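Local structure of Mll7089 protein (Mesorhizobium loti, 2OZ8) at residues 15-21 against 319-325; 129-133 against 304-308. The protein is of unknown function but probably binds magnesium and may act as a hydro-lyase. One frame throughout, in Å; residues are numbered along the deposited sequence.

Contact 1 (15-21 against 319-325); sequences FARDRVI and SFQNFDH
Arg19 turns the edge of its guanidinium onto two successive backbone carbonyls, Ser319 O and Phe320 O, which a left-handed backbone at Phe320 (phi 57°) helps bring round to the same side. The bonds are uneven: Arg19 NH2 to Phe320 O (2.7 Å) and Arg19 NH1 to Ser319 O (3.3 Å) are weak, while the modelled 2.4 Å from Arg19 NH2 to Ser319 O is doubtfully short. Arg17 stretches straight from CG to NE alongside Gln321, and its NH1 donates to Gln321 OE1 at 3.1 Å, the donor tilted from the carbonyl plane. Ile21 CD1 lies over one guanidinium face, Arg17 NE is held by Asp30 O, and a water bridges Arg17 NH2 to Gln321 OE1. In fold terms, the corner at 18-19 between strands 5-17 and 20-22, which both pair with strand 27-40 in the N-terminal domain, meets the loop leaving barrel strand 313-318, the domain junction of the enolase superfamily, where such capping domains usually help close the active site. Asn322, centre of an inverse gamma turn, swings CG between its backbone N and carbonyl carbon (chi1 63°), which sends the amide towards the strand; ND2 donates in its own plane to a lone pair of Ala16 O at 3.3 Å and also bonds Pro373 O. A leucine here would probably leave Ala16 O and Pro373 O without this shared donor and weaken the tie between corner and loop. A second water joins Asn322 N, Arg17 NH1 and Asp18 OD1, while Asp18 OD2 is hydrogen-bonded to Asn375 ND2. Beyond the amide, Phe15 takes the edge of His325 against its ring face in a T-shaped pair, centroids 5.3 Å apart and planes at 84°. The rim of Phe15 reaches Phe323 instead, CZ to CD1 4.1 Å.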
ATOM      1  N   PHE A  15     -25.608   4.694 -44.652  1.00 38.23           N
ATOM      2  CA  PHE A  15     -25.849   3.566 -45.549  1.00 38.48           C
ATOM      3  C   PHE A  15     -25.926   2.212 -44.853  1.00 38.58           C
ATOM      4  O   PHE A  15     -25.401   2.047 -43.767  1.00 38.84           O
ATOM      5  CB  PHE A  15     -24.806   3.534 -46.651  1.00 37.08           C
ATOM      6  CG  PHE A  15     -23.357   3.493 -46.166  1.00 38.44           C
ATOM      7  CD1 PHE A  15     -22.649   2.271 -46.115  1.00 38.20           C
ATOM      8  CD2 PHE A  15     -22.665   4.678 -45.843  1.00 38.47           C
ATOM      9  CE1 PHE A  15     -21.259   2.221 -45.781  1.00 37.08           C
ATOM     10  CE2 PHE A  15     -21.295   4.656 -45.462  1.00 35.90           C
ATOM     11  CZ  PHE A  15     -20.591   3.407 -45.437  1.00 38.78           C
ATOM     12  N   ALA A  16     -26.588   1.255 -45.508  1.00 39.04           N
ATOM     13  CA  ALA A  16     -26.698  -0.134 -45.039  1.00 38.57           C
ATOM     14  C   ALA A  16     -25.366  -0.842 -45.152  1.00 38.59           C
ATOM     15  O   ALA A  16     -24.565  -0.560 -46.073  1.00 38.24           O
ATOM     16  CB  ALA A  16     -27.773  -0.911 -45.836  1.00 37.95           C
ATOM     17  N   ARG A  17     -25.134  -1.750 -44.200  1.00 38.89           N
ATOM     18  CA  ARG A  17     -23.975  -2.644 -44.226  1.00 40.10           C
ATOM     19  C   ARG A  17     -24.290  -3.873 -45.062  1.00 40.41           C
ATOM     20  O   ARG A  17     -25.449  -4.178 -45.297  1.00 39.94           O
ATOM     21  CB  ARG A  17     -23.594  -3.072 -42.805  1.00 39.55           C
ATOM     22  CG  ARG A  17     -22.915  -1.969 -42.014  1.00 40.17           C
ATOM     23  CD  ARG A  17     -22.653  -2.413 -40.570  1.00 37.70           C
ATOM     24  NE  ARG A  17     -22.153  -1.310 -39.754  1.00 35.31           N
ATOM     25  CZ  ARG A  17     -20.867  -1.036 -39.578  1.00 36.95           C
ATOM     26  NH1 ARG A  17     -19.922  -1.769 -40.168  1.00 37.39           N
ATOM     27  NH2 ARG A  17     -20.519  -0.017 -38.812  1.00 37.64           N
ATOM     28  N   ASP A  18     -23.243  -4.574 -45.483  1.00 41.90           N
ATOM     29  CA  ASP A  18     -23.380  -5.857 -46.163  1.00 43.93           C
ATOM     30  C   ASP A  18     -23.668  -7.073 -45.255  1.00 44.11           C
ATOM     31  O   ASP A  18     -24.087  -8.112 -45.747  1.00 45.12           O
ATOM     32  CB  ASP A  18     -22.169  -6.116 -47.074  1.00 43.81           C
ATOM     33  CG  ASP A  18     -20.856  -6.297 -46.309  1.00 49.04           C
ATOM     34  OD1 ASP A  18     -20.619  -5.662 -45.219  1.00 50.10           O
ATOM     35  OD2 ASP A  18     -20.038  -7.106 -46.838  1.00 51.14           O
ATOM     36  N   ARG A  19     -23.469  -6.931 -43.946  1.00 43.95           N
ATOM     37  CA  ARG A  19     -23.749  -7.976 -42.962  1.00 43.31           C
ATOM     38  C   ARG A  19     -24.062  -7.274 -41.651  1.00 42.94           C
ATOM     39  O   ARG A  19     -23.698  -6.106 -41.476  1.00 43.27           O
ATOM     40  CB  ARG A  19     -22.510  -8.865 -42.767  1.00 43.65           C
ATOM     41  CG  ARG A  19     -21.392  -8.221 -41.956  1.00 42.29           C
ATOM     42  CD  ARG A  19     -20.107  -9.048 -41.875  1.00 44.84           C
ATOM     43  NE  ARG A  19     -18.974  -8.235 -42.330  1.00 46.13           N
ATOM     44  CZ  ARG A  19     -17.903  -7.871 -41.646  1.00 42.52           C
ATOM     45  NH1 ARG A  19     -17.633  -8.254 -40.417  1.00 43.91           N
ATOM     46  NH2 ARG A  19     -17.033  -7.142 -42.273  1.00 49.88           N
ATOM     47  N   VAL A  20     -24.690  -7.980 -40.717  1.00 42.09           N
ATOM     48  CA  VAL A  20     -24.810  -7.461 -39.353  1.00 41.69           C
ATOM     49  C   VAL A  20     -23.463  -7.560 -38.648  1.00 41.28           C
ATOM     50  O   VAL A  20     -22.776  -8.610 -38.750  1.00 40.38           O
ATOM     51  CB  VAL A  20     -25.917  -8.194 -38.504  1.00 41.92           C
ATOM     52  CG1 VAL A  20     -26.031  -7.581 -37.097  1.00 41.47           C
ATOM     53  CG2 VAL A  20     -27.277  -8.055 -39.172  1.00 42.81           C
ATOM     54  N   ILE A  21     -23.078  -6.458 -37.975  1.00 39.93           N
ATOM     55  CA  ILE A  21     -21.898  -6.460 -37.101  1.00 39.04           C
ATOM     56  C   ILE A  21     -22.306  -6.341 -35.644  1.00 38.69           C
ATOM     57  O   ILE A  21     -23.367  -5.850 -35.335  1.00 38.73           O
ATOM     58  CB  ILE A  21     -20.851  -5.340 -37.404  1.00 38.70           C
ATOM     59  CG1 ILE A  21     -21.380  -3.956 -36.999  1.00 38.56           C
ATOM     60  CG2 ILE A  21     -20.326  -5.465 -38.810  1.00 38.12           C
ATOM     61  CD1 ILE A  21     -20.332  -2.897 -36.895  1.00 37.98           C
ATOM     62  N   SER A 319     -11.596  -5.469 -40.253  1.00 35.30           N
ATOM     63  CA  SER A 319     -12.922  -6.050 -40.016  1.00 35.47           C
ATOM     64  C   SER A 319     -13.798  -6.216 -41.268  1.00 35.27           C
ATOM     65  O   SER A 319     -14.980  -6.480 -41.174  1.00 33.45           O
ATOM     66  CB  SER A 319     -13.659  -5.246 -38.963  1.00 35.07           C
ATOM     67  OG  SER A 319     -13.059  -5.423 -37.682  1.00 36.60           O
ATOM     68  N   PHE A 320     -13.189  -6.053 -42.441  1.00 35.78           N
ATOM     69  CA  PHE A 320     -13.884  -6.277 -43.696  1.00 35.90           C
ATOM     70  C   PHE A 320     -15.142  -5.431 -43.854  1.00 35.62           C
ATOM     71  O   PHE A 320     -16.071  -5.864 -44.501  1.00 35.12           O
ATOM     72  CB  PHE A 320     -14.183  -7.789 -43.894  1.00 34.91           C
ATOM     73  CG  PHE A 320     -12.957  -8.629 -43.834  1.00 34.24           C
ATOM     74  CD1 PHE A 320     -12.243  -8.897 -44.977  1.00 31.01           C
ATOM     75  CD2 PHE A 320     -12.485  -9.133 -42.601  1.00 34.49           C
ATOM     76  CE1 PHE A 320     -11.105  -9.641 -44.931  1.00 30.67           C
ATOM     77  CE2 PHE A 320     -11.314  -9.890 -42.547  1.00 32.91           C
ATOM     78  CZ  PHE A 320     -10.621 -10.122 -43.708  1.00 32.79           C
ATOM     79  N   GLN A 321     -15.164  -4.225 -43.301  1.00 36.46           N
ATOM     80  CA  GLN A 321     -16.353  -3.356 -43.468  1.00 37.61           C
ATOM     81  C   GLN A 321     -16.519  -2.812 -44.937  1.00 38.35           C
ATOM     82  O   GLN A 321     -15.535  -2.715 -45.689  1.00 38.58           O
ATOM     83  CB  GLN A 321     -16.345  -2.255 -42.414  1.00 37.33           C
ATOM     84  CG  GLN A 321     -16.594  -2.794 -40.999  1.00 37.48           C
ATOM     85  CD  GLN A 321     -16.228  -1.815 -39.917  1.00 39.73           C
ATOM     86  OE1 GLN A 321     -17.078  -1.436 -39.108  1.00 38.80           O
ATOM     87  NE2 GLN A 321     -14.945  -1.391 -39.887  1.00 39.12           N
ATOM     88  N   ASN A 322     -17.753  -2.542 -45.366  1.00 38.34           N
ATOM     89  CA  ASN A 322     -17.979  -2.067 -46.746  1.00 38.41           C
ATOM     90  C   ASN A 322     -17.798  -0.554 -46.785  1.00 38.18           C
ATOM     91  O   ASN A 322     -18.776   0.174 -46.830  1.00 38.98           O
ATOM     92  CB  ASN A 322     -19.352  -2.458 -47.290  1.00 37.09           C
ATOM     93  CG  ASN A 322     -20.504  -1.830 -46.498  1.00 40.16           C
ATOM     94  OD1 ASN A 322     -20.381  -1.625 -45.284  1.00 41.24           O
ATOM     95  ND2 ASN A 322     -21.635  -1.526 -47.178  1.00 38.45           N
ATOM     96  N   PHE A 323     -16.542  -0.108 -46.789  1.00 38.15           N
ATOM     97  CA  PHE A 323     -16.165   1.317 -46.649  1.00 38.26           C
ATOM     98  C   PHE A 323     -15.339   1.822 -47.837  1.00 38.85           C
ATOM     99  O   PHE A 323     -15.196   2.995 -48.017  1.00 39.31           O
ATOM    100  CB  PHE A 323     -15.312   1.552 -45.361  1.00 36.64           C
ATOM    101  CG  PHE A 323     -16.066   1.405 -44.053  1.00 34.44           C
ATOM    102  CD1 PHE A 323     -17.448   1.280 -44.016  1.00 35.80           C
ATOM    103  CD2 PHE A 323     -15.378   1.420 -42.844  1.00 33.14           C
ATOM    104  CE1 PHE A 323     -18.149   1.148 -42.765  1.00 34.71           C
ATOM    105  CE2 PHE A 323     -16.042   1.299 -41.621  1.00 34.70           C
ATOM    106  CZ  PHE A 323     -17.438   1.181 -41.580  1.00 34.22           C
ATOM    107  N   ASP A 324     -14.777   0.938 -48.631  1.00 40.15           N
ATOM    108  CA  ASP A 324     -13.725   1.328 -49.556  1.00 42.02           C
ATOM    109  C   ASP A 324     -14.216   2.279 -50.655  1.00 43.47           C
ATOM    110  O   ASP A 324     -13.442   3.087 -51.186  1.00 44.66           O
ATOM    111  CB  ASP A 324     -13.075   0.074 -50.177  1.00 41.84           C
ATOM    112  CG  ASP A 324     -12.236  -0.735 -49.175  1.00 44.60           C
ATOM    113  OD1 ASP A 324     -12.267  -0.495 -47.928  1.00 47.11           O
ATOM    114  OD2 ASP A 324     -11.517  -1.630 -49.644  1.00 47.52           O
ATOM    115  N   HIS A 325     -15.495   2.179 -51.004  1.00 43.82           N
ATOM    116  CA  HIS A 325     -16.057   2.978 -52.061  1.00 44.54           C
ATOM    117  C   HIS A 325     -15.961   4.493 -51.765  1.00 45.20           C
ATOM    118  O   HIS A 325     -16.067   5.350 -52.690  1.00 46.82           O
ATOM    119  CB  HIS A 325     -17.505   2.563 -52.311  1.00 43.76           C
ATOM    120  CG  HIS A 325     -18.405   2.845 -51.161  1.00 45.03           C
ATOM    121  ND1 HIS A 325     -18.364   2.120 -49.986  1.00 41.77           N
ATOM    122  CD2 HIS A 325     -19.368   3.786 -50.997  1.00 45.64           C
ATOM    123  CE1 HIS A 325     -19.262   2.602 -49.150  1.00 41.44           C
ATOM    124  NE2 HIS A 325     -19.886   3.613 -49.739  1.00 43.64           N
TER
HETATM  125  O   HOH W   1     -19.874  -3.404 -43.029  1.00 45.47           O
HETATM  126  O   HOH W   2     -17.702   0.553 -37.563  1.00 45.82           O

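Contact 2 (129-133 against 304-308); sequences RRNRV and VHMAV
Val308 pushes its side chain against the backbone of 130-133, and its carbons meet main-chain atoms along most of that run. CB starts the contact 3.8 Å from Arg130 O. From there the two methyls part. CG1, anti to the carbonyl carbon of Val308 (chi1 -45°), goes to the strand, lying 3.6 Å from Arg132 N and, farther on, 4.2 Å from Val133 CB. CG2, on the other branch, abuts Arg130 O at 3.4 Å, a van der Waals touch with a carbonyl oxygen that also accepts a weak bond from Ser128 OG. His123 packs on the same valine from helix 122-125. The fold here is the (beta/alpha) barrel of the enolase superfamily: 132-133 opens strand 132-138, which pairs with strand 313-318, and the short helix 304-309 is the last helical element before 313-318. Val133 points at that helix, its CG1 set 3.9 Å from Ala307 CB and more loosely near Val304 CG2; Ala338 of strand 337-339 touches both Val133 and Val304 and extends the apolar patch. No direct hydrogen bond crosses between the segments. Their one polar link is a water that donates to Val308 O and accepts from Arg129 N at 3.0 Å, while Arg130 CG brushes the same Val308 O at 3.7 Å.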
ATOM      1  N   ARG A 129      10.213   3.608 -38.973  1.00 43.62           N
ATOM      2  CA  ARG A 129      11.391   3.017 -39.608  1.00 44.52           C
ATOM      3  C   ARG A 129      10.908   1.866 -40.477  1.00 44.31           C
ATOM      4  O   ARG A 129      11.677   1.274 -41.212  1.00 44.55           O
ATOM      5  CB  ARG A 129      12.357   2.447 -38.584  1.00 44.84           C
ATOM      6  CG  ARG A 129      12.773   3.386 -37.476  1.00 49.16           C
ATOM      7  CD  ARG A 129      14.200   3.031 -36.996  1.00 55.72           C
ATOM      8  NE  ARG A 129      14.316   3.294 -35.573  1.00 59.83           N
ATOM      9  CZ  ARG A 129      15.444   3.642 -34.978  1.00 63.74           C
ATOM     10  NH1 ARG A 129      16.562   3.743 -35.688  1.00 67.03           N
ATOM     11  NH2 ARG A 129      15.450   3.914 -33.681  1.00 64.54           N
ATOM     12  N   ARG A 130       9.638   1.519 -40.365  1.00 43.68           N
ATOM     13  CA  ARG A 130       9.108   0.483 -41.206  1.00 43.97           C
ATOM     14  C   ARG A 130       7.833   0.940 -41.870  1.00 41.45           C
ATOM     15  O   ARG A 130       7.319   2.011 -41.588  1.00 40.30           O
ATOM     16  CB  ARG A 130       8.976  -0.857 -40.455  1.00 43.70           C
ATOM     17  CG  ARG A 130       8.078  -0.886 -39.169  1.00 49.08           C
ATOM     18  CD  ARG A 130       8.482  -2.093 -38.226  1.00 50.24           C
ATOM     19  NE  ARG A 130       9.909  -1.959 -37.855  1.00 64.15           N
ATOM     20  CZ  ARG A 130      10.791  -2.961 -37.774  1.00 67.70           C
ATOM     21  NH1 ARG A 130      10.413  -4.214 -38.014  1.00 67.00           N
ATOM     22  NH2 ARG A 130      12.060  -2.697 -37.454  1.00 68.90           N
ATOM     23  N   ASN A 131       7.341   0.140 -42.792  1.00 40.36           N
ATOM     24  CA  ASN A 131       6.184   0.540 -43.523  1.00 40.65           C
ATOM     25  C   ASN A 131       5.070  -0.490 -43.464  1.00 39.53           C
ATOM     26  O   ASN A 131       4.077  -0.365 -44.167  1.00 39.01           O
ATOM     27  CB  ASN A 131       6.564   0.992 -44.952  1.00 41.40           C
ATOM     28  CG  ASN A 131       6.550  -0.129 -45.959  1.00 45.68           C
ATOM     29  OD1 ASN A 131       6.991  -1.254 -45.680  1.00 50.35           O
ATOM     30  ND2 ASN A 131       6.018   0.166 -47.164  1.00 49.21           N
ATOM     31  N   ARG A 132       5.229  -1.504 -42.615  1.00 38.22           N
ATOM     32  CA  ARG A 132       4.172  -2.475 -42.514  1.00 37.92           C
ATOM     33  C   ARG A 132       3.966  -3.058 -41.137  1.00 37.99           C
ATOM     34  O   ARG A 132       4.873  -3.059 -40.295  1.00 39.33           O
ATOM     35  CB  ARG A 132       4.354  -3.587 -43.533  1.00 38.22           C
ATOM     36  CG  ARG A 132       5.290  -4.628 -43.110  1.00 38.99           C
ATOM     37  CD  ARG A 132       5.493  -5.629 -44.164  1.00 40.47           C
ATOM     38  NE  ARG A 132       6.434  -6.617 -43.678  1.00 45.90           N
ATOM     39  CZ  ARG A 132       6.694  -7.753 -44.318  1.00 47.82           C
ATOM     40  NH1 ARG A 132       6.078  -7.999 -45.482  1.00 48.64           N
ATOM     41  NH2 ARG A 132       7.560  -8.617 -43.797  1.00 40.58           N
ATOM     42  N   VAL A 133       2.754  -3.565 -40.936  1.00 37.31           N
ATOM     43  CA  VAL A 133       2.333  -4.203 -39.708  1.00 35.51           C
ATOM     44  C   VAL A 133       1.439  -5.399 -40.007  1.00 35.81           C
ATOM     45  O   VAL A 133       0.686  -5.387 -40.956  1.00 37.24           O
ATOM     46  CB  VAL A 133       1.604  -3.173 -38.821  1.00 35.38           C
ATOM     47  CG1 VAL A 133       0.298  -2.726 -39.416  1.00 29.69           C
ATOM     48  CG2 VAL A 133       1.468  -3.713 -37.414  1.00 35.21           C
ATOM     49  N   VAL A 304      -3.084   2.761 -39.637  1.00 34.77           N
ATOM     50  CA  VAL A 304      -1.910   2.050 -40.150  1.00 35.50           C
ATOM     51  C   VAL A 304      -0.575   2.797 -39.864  1.00 35.50           C
ATOM     52  O   VAL A 304       0.474   2.199 -39.615  1.00 35.22           O
ATOM     53  CB  VAL A 304      -2.069   1.627 -41.668  1.00 35.87           C
ATOM     54  CG1 VAL A 304      -2.052   2.849 -42.646  1.00 34.75           C
ATOM     55  CG2 VAL A 304      -1.037   0.563 -42.048  1.00 35.69           C
ATOM     56  N   HIS A 305      -0.656   4.118 -39.835  1.00 36.02           N
ATOM     57  CA  HIS A 305       0.513   4.951 -39.720  1.00 35.69           C
ATOM     58  C   HIS A 305       1.099   4.984 -38.325  1.00 36.04           C
ATOM     59  O   HIS A 305       2.320   4.980 -38.185  1.00 36.88           O
ATOM     60  CB  HIS A 305       0.183   6.334 -40.220  1.00 34.90           C
ATOM     61  CG  HIS A 305      -0.135   6.355 -41.678  1.00 37.18           C
ATOM     62  ND1 HIS A 305       0.839   6.457 -42.645  1.00 35.50           N
ATOM     63  CD2 HIS A 305      -1.319   6.267 -42.334  1.00 36.07           C
ATOM     64  CE1 HIS A 305       0.268   6.422 -43.835  1.00 38.07           C
ATOM     65  NE2 HIS A 305      -1.038   6.317 -43.672  1.00 37.37           N
ATOM     66  N   MET A 306       0.247   5.028 -37.306  1.00 35.38           N
ATOM     67  CA  MET A 306       0.704   4.893 -35.920  1.00 35.81           C
ATOM     68  C   MET A 306       1.120   3.458 -35.677  1.00 36.25           C
ATOM     69  O   MET A 306       2.036   3.206 -34.935  1.00 37.20           O
ATOM     70  CB  MET A 306      -0.377   5.347 -34.908  1.00 35.34           C
ATOM     71  CG  MET A 306      -0.917   6.777 -35.188  1.00 35.39           C
ATOM     72  SD  MET A 306      -2.299   6.990 -36.374  1.00 30.34           S
ATOM     73  CE  MET A 306      -3.476   6.291 -35.228  1.00 32.33           C
ATOM     74  N   ALA A 307       0.458   2.497 -36.315  1.00 37.11           N
ATOM     75  CA  ALA A 307       0.802   1.092 -36.048  1.00 36.63           C
ATOM     76  C   ALA A 307       2.212   0.827 -36.474  1.00 36.04           C
ATOM     77  O   ALA A 307       2.957   0.212 -35.727  1.00 36.61           O
ATOM     78  CB  ALA A 307      -0.176   0.100 -36.724  1.00 35.94           C
ATOM     79  N   VAL A 308       2.578   1.276 -37.676  1.00 35.71           N
ATOM     80  CA  VAL A 308       3.928   1.038 -38.160  1.00 35.16           C
ATOM     81  C   VAL A 308       4.891   1.977 -37.465  1.00 35.86           C
ATOM     82  O   VAL A 308       6.056   1.656 -37.417  1.00 37.37           O
ATOM     83  CB  VAL A 308       4.136   1.124 -39.760  1.00 35.43           C
ATOM     84  CG1 VAL A 308       3.060   0.410 -40.549  1.00 32.34           C
ATOM     85  CG2 VAL A 308       4.282   2.551 -40.250  1.00 34.08           C
TER
HETATM   86  O   HOH W   3       8.545   1.921 -37.060  1.00 46.32           O

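How the contacts relate
The two contacts sit at opposite ends of strand 313-318: helix 304-309 of contact 2 precedes it, and the loop 319-325 of contact 1 follows it. Their nearest atoms are about 12 Å apart, so neither touches the other. Contact 1 joins two domains and is largely polar, with arginine and amide bonds, waters and an aromatic pair; most of its touching residues are buried and none is exposed. Contact 2 lies within the barrel domain, between the start of a barrel strand and a helix, and is apolar, valines and an alanine against backbone, with buried helix residues facing exposed ones in 130-132. In sequence, contact 2 is nested within the loop that contact 1 closes.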